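PDB 2W7Y: probable sugar ABC transporter, sugar-binding protein from Streptococcus pneumoniae, which binds the blood group A-trisaccharide as the solute-binding protein of a probable sugar ABC transporter, to which it presumably delivers its glycan. Local coordinates for residues R193-S207 with E249-A262. Residues are numbered along the deposited sequence; the frame is centred on the assembly and turned at random.
Sequences RKQDGVYAFGAGEPS and EIQANGSKNAGGDA. With A2G (2-acetamido-2-deoxy-alpha-D-galactopyranose), chain C.
Asn-253 presses its side chain against Arg-193, Ala-200 and Phe-201. Asn-253 CB lies 3.5 Å from NH2 of Arg-193 and also meets CZ of Phe-201. CG stands anti to the backbone N (chi1 -168°), which lays the amide over the Phe-201 ring, the two planes stacked 5° apart. Asn-253 OD1 sits above the ring centre and takes an N-H from Arg-193 NH2 at 3.1 Å, nearly straight, in the carbonyl plane on a lone pair. It also touches Ala-200 CB and accepts a weak bond from Phe-201 N. Asn-253 ND2 points an N-H at Phe-201 O, 2.7 Å away. The amide is thus tied through both ends, and these bonds should fix its rotation.

The same Arg-193 NH2 forms a salt bridge with Glu-249 OE1 at 2.7 Å. The oxygen lies in the guanidinium plane, but the nitrogen meets it from above the carboxylate plane. One water joins Arg-193 NH1 to Glu-249 OE2; another links Arg-193 NE, Ala-200 N and Asn-253 O.

Asn-257 lays its amide flat on the Tyr-199 ring. The backbone O of Asn-257 accepts from Ala-203 N at 2.8 Å. Ala-203 CB packs against Ile-250 CG1 and Ala-258 CB.

Toward the sugar, Glu-205 reaches out with an extended chain. Glu-205 OE2 accepts from Ala-262 N at 3.1 Å and from O4 of the bound A2G at 2.7 Å, while OE1 takes the A2G O3 hydroxyl. Ala-262 N therefore probably helps to position the carboxylate that reads two neighbouring sugar hydroxyls. Arg-209, Asn-279 and Trp-282 also bond this sugar. Paired acceptance of neighbouring hydroxyls by one carboxylate is a classic feature of sugar-binding sites, and here it helps form the glycan pocket of the solute-binding protein.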
loop_
_atom_site.group_PDB
_atom_site.type_symbol
_atom_site.label_atom_id
_atom_site.label_comp_id
_atom_site.label_asym_id
_atom_site.label_seq_id
_atom_site.Cartn_x
_atom_site.Cartn_y
_atom_site.Cartn_z
ATOM N N ARG A 193 -5.535 -22.784 12.976
ATOM C CA ARG A 193 -6.934 -23.124 12.711
ATOM C C ARG A 193 -7.427 -24.307 13.546
ATOM O O ARG A 193 -8.636 -24.477 13.722
ATOM C CB ARG A 193 -7.163 -23.386 11.215
ATOM C CG ARG A 193 -7.045 -22.147 10.348
ATOM C CD ARG A 193 -7.417 -22.425 8.900
ATOM N NE ARG A 193 -6.964 -21.343 8.029
ATOM C CZ ARG A 193 -5.907 -21.407 7.223
ATOM N NH1 ARG A 193 -5.184 -22.514 7.137
ATOM N NH2 ARG A 193 -5.577 -20.357 6.487
ATOM N N LYS A 194 -6.500 -25.119 14.055
ATOM C CA LYS A 194 -6.841 -26.218 14.972
ATOM C C LYS A 194 -7.353 -25.694 16.318
ATOM O O LYS A 194 -8.007 -26.419 17.075
ATOM C CB LYS A 194 -5.646 -27.151 15.178
ATOM C CG LYS A 194 -5.445 -28.153 14.052
ATOM C CD LYS A 194 -4.081 -28.818 14.134
ATOM C CE LYS A 194 -3.835 -29.722 12.934
ATOM N NZ LYS A 194 -2.382 -29.853 12.622
ATOM N N GLN A 195 -7.038 -24.433 16.602
ATOM C CA GLN A 195 -7.570 -23.718 17.756
ATOM C C GLN A 195 -8.885 -23.068 17.341
ATOM O O GLN A 195 -9.024 -22.626 16.197
ATOM C CB GLN A 195 -6.595 -22.621 18.198
ATOM C CG GLN A 195 -5.116 -23.006 18.178
ATOM C CD GLN A 195 -4.621 -23.553 19.503
ATOM O OE1 GLN A 195 -5.087 -23.152 20.571
ATOM N NE2 GLN A 195 -3.662 -24.465 19.438
ATOM N N ASP A 196 -9.846 -23.001 18.257
ATOM C CA ASP A 196 -11.104 -22.315 17.959
ATOM C C ASP A 196 -11.201 -20.944 18.628
ATOM O O ASP A 196 -10.507 -20.668 19.613
ATOM C CB ASP A 196 -12.325 -23.192 18.277
ATOM C CG ASP A 196 -12.422 -23.565 19.745
ATOM O OD1 ASP A 196 -13.406 -23.150 20.399
ATOM O OD2 ASP A 196 -11.525 -24.279 20.243
ATOM N N GLY A 197 -12.062 -20.093 18.074
ATOM C CA GLY A 197 -12.202 -18.719 18.530
ATOM C C GLY A 197 -11.468 -17.764 17.612
ATOM O O GLY A 197 -11.818 -16.583 17.525
ATOM N N VAL A 198 -10.447 -18.280 16.927
ATOM C CA VAL A 198 -9.646 -17.481 16.000
ATOM C C VAL A 198 -9.645 -18.040 14.576
ATOM O O VAL A 198 -9.672 -19.259 14.370
ATOM C CB VAL A 198 -8.170 -17.292 16.487
ATOM C CG1 VAL A 198 -8.127 -16.671 17.881
ATOM C CG2 VAL A 198 -7.392 -18.605 16.454
ATOM N N TYR A 199 -9.632 -17.137 13.600
ATOM C CA TYR A 199 -9.344 -17.506 12.222
ATOM C C TYR A 199 -7.918 -17.082 11.881
ATOM O O TYR A 199 -7.328 -16.253 12.578
ATOM C CB TYR A 199 -10.378 -16.927 11.244
ATOM C CG TYR A 199 -10.470 -15.414 11.181
ATOM C CD1 TYR A 199 -11.253 -14.700 12.095
ATOM C CD2 TYR A 199 -9.808 -14.701 10.183
ATOM C CE1 TYR A 199 -11.351 -13.309 12.030
ATOM C CE2 TYR A 199 -9.902 -13.309 10.108
ATOM C CZ TYR A 199 -10.673 -12.622 11.034
ATOM O OH TYR A 199 -10.762 -11.249 10.958
ATOM N N ALA A 200 -7.361 -17.669 10.827
ATOM C CA ALA A 200 -5.958 -17.466 10.482
ATOM C C ALA A 200 -5.666 -16.018 10.063
ATOM O O ALA A 200 -4.935 -15.297 10.752
ATOM C CB ALA A 200 -5.535 -18.447 9.405
ATOM N N PHE A 201 -6.256 -15.599 8.947
ATOM C CA PHE A 201 -6.094 -14.242 8.432
ATOM C C PHE A 201 -7.335 -13.771 7.680
ATOM O O PHE A 201 -8.162 -14.582 7.250
ATOM C CB PHE A 201 -4.849 -14.138 7.532
ATOM C CG PHE A 201 -4.812 -15.142 6.402
ATOM C CD1 PHE A 201 -4.159 -16.366 6.560
ATOM C CD2 PHE A 201 -5.412 -14.857 5.175
ATOM C CE1 PHE A 201 -4.118 -17.300 5.519
ATOM C CE2 PHE A 201 -5.378 -15.781 4.128
ATOM C CZ PHE A 201 -4.729 -17.008 4.301
ATOM N N GLY A 202 -7.464 -12.456 7.532
ATOM C CA GLY A 202 -8.478 -11.882 6.654
ATOM C C GLY A 202 -8.058 -11.980 5.199
ATOM O O GLY A 202 -6.910 -11.694 4.858
ATOM N N ALA A 203 -8.988 -12.394 4.344
ATOM C CA ALA A 203 -8.745 -12.480 2.905
ATOM C C ALA A 203 -9.601 -11.468 2.144
ATOM O O ALA A 203 -10.587 -10.958 2.668
ATOM C CB ALA A 203 -8.999 -13.895 2.402
ATOM N N GLY A 204 -9.220 -11.191 0.902
ATOM C CA GLY A 204 -9.851 -10.140 0.101
ATOM C C GLY A 204 -8.741 -9.297 -0.491
ATOM O O GLY A 204 -7.885 -9.818 -1.207
ATOM N N GLU A 205 -8.743 -8.001 -0.175
ATOM C CA GLU A 205 -7.615 -7.121 -0.492
ATOM C C GLU A 205 -6.280 -7.644 0.071
ATOM O O GLU A 205 -5.282 -7.652 -0.650
ATOM C CB GLU A 205 -7.876 -5.683 -0.012
ATOM C CG GLU A 205 -6.719 -4.704 -0.274
ATOM C CD GLU A 205 -6.892 -3.362 0.429
ATOM O OE1 GLU A 205 -6.594 -2.322 -0.190
ATOM O OE2 GLU A 205 -7.325 -3.341 1.602
ATOM N N PRO A 206 -6.248 -8.073 1.355
ATOM C CA PRO A 206 -4.997 -8.589 1.931
ATOM C C PRO A 206 -4.395 -9.817 1.238
ATOM O O PRO A 206 -3.203 -10.079 1.399
ATOM C CB PRO A 206 -5.400 -8.960 3.359
ATOM C CG PRO A 206 -6.593 -8.128 3.645
ATOM C CD PRO A 206 -7.332 -8.074 2.358
ATOM N N SER A 207 -5.200 -10.565 0.491
ATOM C CA SER A 207 -4.711 -11.789 -0.151
ATOM C C SER A 207 -3.792 -11.531 -1.352
ATOM O O SER A 207 -2.993 -12.394 -1.709
ATOM C CB SER A 207 -5.869 -12.722 -0.525
ATOM O OG SER A 207 -6.753 -12.108 -1.443
ATOM N N GLU A 249 -4.686 -21.684 -0.248
ATOM C CA GLU A 249 -4.585 -21.199 1.126
ATOM C C GLU A 249 -5.788 -20.342 1.522
ATOM O O GLU A 249 -6.270 -20.424 2.653
ATOM C CB GLU A 249 -3.269 -20.440 1.336
ATOM C CG GLU A 249 -2.971 -20.050 2.784
ATOM C CD GLU A 249 -3.088 -21.206 3.773
ATOM O OE1 GLU A 249 -3.388 -20.931 4.950
ATOM O OE2 GLU A 249 -2.886 -22.379 3.392
ATOM N N ILE A 250 -6.271 -19.536 0.582
ATOM C CA ILE A 250 -7.469 -18.717 0.779
ATOM C C ILE A 250 -8.729 -19.588 0.941
ATOM O O ILE A 250 -9.630 -19.253 1.722
ATOM C CB ILE A 250 -7.628 -17.688 -0.379
ATOM C CG1 ILE A 250 -6.948 -16.350 -0.050
ATOM C CG2 ILE A 250 -9.089 -17.398 -0.666
ATOM C CD1 ILE A 250 -5.499 -16.420 0.431
ATOM N N GLN A 251 -8.777 -20.705 0.215
ATOM C CA GLN A 251 -9.892 -21.647 0.312
ATOM C C GLN A 251 -9.854 -22.400 1.646
ATOM O O GLN A 251 -10.887 -22.594 2.286
ATOM C CB GLN A 251 -9.878 -22.619 -0.869
ATOM C CG GLN A 251 -11.227 -23.268 -1.159
ATOM C CD GLN A 251 -11.225 -24.057 -2.451
ATOM O OE1 GLN A 251 -10.486 -25.027 -2.596
ATOM N NE2 GLN A 251 -12.059 -23.645 -3.397
ATOM N N ALA A 252 -8.651 -22.796 2.059
ATOM C CA ALA A 252 -8.423 -23.430 3.357
ATOM C C ALA A 252 -8.698 -22.465 4.510
ATOM O O ALA A 252 -9.074 -22.886 5.605
ATOM C CB ALA A 252 -6.995 -23.961 3.441
ATOM N N ASN A 253 -8.507 -21.173 4.249
ATOM C CA ASN A 253 -8.755 -20.114 5.226
ATOM C C ASN A 253 -10.244 -19.937 5.556
ATOM O O ASN A 253 -10.592 -19.392 6.606
ATOM C CB ASN A 253 -8.149 -18.793 4.732
ATOM C CG ASN A 253 -8.106 -17.722 5.806
ATOM O OD1 ASN A 253 -7.493 -17.899 6.858
ATOM N ND2 ASN A 253 -8.752 -16.594 5.538
ATOM N N GLY A 254 -11.111 -20.406 4.659
ATOM C CA GLY A 254 -12.554 -20.347 4.856
ATOM C C GLY A 254 -13.224 -19.229 4.081
ATOM O O GLY A 254 -12.742 -18.091 4.074
ATOM N N SER A 255 -14.346 -19.560 3.438
ATOM C CA SER A 255 -15.153 -18.600 2.673
ATOM C C SER A 255 -15.736 -17.495 3.555
ATOM O O SER A 255 -16.006 -16.386 3.088
ATOM C CB SER A 255 -16.279 -19.325 1.930
ATOM O OG SER A 255 -17.095 -20.067 2.824
ATOM N N LYS A 256 -15.920 -17.821 4.832
ATOM C CA LYS A 256 -16.423 -16.897 5.844
ATOM C C LYS A 256 -15.453 -15.738 6.087
ATOM O O LYS A 256 -15.860 -14.662 6.522
ATOM C CB LYS A 256 -16.638 -17.670 7.148
ATOM C CG LYS A 256 -17.550 -17.011 8.176
ATOM C CD LYS A 256 -17.284 -17.573 9.573
ATOM C CE LYS A 256 -17.632 -19.055 9.663
ATOM N NZ LYS A 256 -16.731 -19.779 10.606
ATOM N N ASN A 257 -14.175 -15.960 5.793
ATOM C CA ASN A 257 -13.126 -15.003 6.147
ATOM C C ASN A 257 -12.522 -14.208 4.979
ATOM O O ASN A 257 -11.423 -13.663 5.094
ATOM C CB ASN A 257 -12.039 -15.704 6.973
ATOM C CG ASN A 257 -12.607 -16.419 8.189
ATOM O OD1 ASN A 257 -12.451 -17.632 8.337
ATOM N ND2 ASN A 257 -13.288 -15.674 9.055
ATOM N N ALA A 258 -13.261 -14.121 3.874
ATOM C CA ALA A 258 -12.804 -13.399 2.684
ATOM C C ALA A 258 -13.704 -12.221 2.282
ATOM O O ALA A 258 -13.519 -11.625 1.217
ATOM C CB ALA A 258 -12.637 -14.362 1.517
ATOM N N GLY A 259 -14.662 -11.879 3.136
ATOM C CA GLY A 259 -15.597 -10.797 2.841
ATOM C C GLY A 259 -15.197 -9.425 3.362
ATOM O O GLY A 259 -15.950 -8.811 4.130
ATOM N N GLY A 260 -14.023 -8.936 2.947
ATOM C CA GLY A 260 -13.618 -7.566 3.286
ATOM C C GLY A 260 -12.247 -7.072 2.856
ATOM O O GLY A 260 -11.456 -7.812 2.273
ATOM N N ASP A 261 -11.983 -5.797 3.148
ATOM C CA ASP A 261 -10.677 -5.170 2.913
ATOM C C ASP A 261 -9.881 -5.070 4.214
ATOM O O ASP A 261 -10.398 -5.390 5.291
ATOM C CB ASP A 261 -10.846 -3.781 2.284
ATOM C CG ASP A 261 -11.379 -3.840 0.859
ATOM O OD1 ASP A 261 -11.606 -4.962 0.351
ATOM O OD2 ASP A 261 -11.570 -2.764 0.241
ATOM N N ALA A 262 -8.631 -4.614 4.111
ATOM C CA ALA A 262 -7.724 -4.528 5.264
ATOM C C ALA A 262 -8.291 -3.707 6.427
ATOM O O ALA A 262 -8.039 -4.016 7.593
ATOM C CB ALA A 262 -6.362 -3.980 4.838
HETATM O O5 A2G C . -3.755 0.586 3.396
HETATM C C1 A2G C . -3.498 1.256 2.132
HETATM C C2 A2G C . -4.362 0.593 1.071
HETATM N N2 A2G C . -4.192 1.239 -0.231
HETATM C C3 A2G C . -5.841 0.716 1.464
HETATM O O3 A2G C . -6.672 0.184 0.431
HETATM C C4 A2G C . -6.098 0.030 2.806
HETATM O O4 A2G C . -5.861 -1.380 2.694
HETATM C C5 A2G C . -5.157 0.636 3.856
HETATM C C6 A2G C . -5.292 -0.058 5.210
HETATM O O6 A2G C . -4.305 0.478 6.093
HETATM C C7 A2G C . -3.879 0.550 -1.323
HETATM O O7 A2G C . -3.674 -0.664 -1.352
HETATM C C8 A2G C . -3.772 1.398 -2.587
HETATM O O HOH W 1 -8.935 -19.271 9.091
HETATM O O HOH W 2 -3.059 -23.909 5.595
#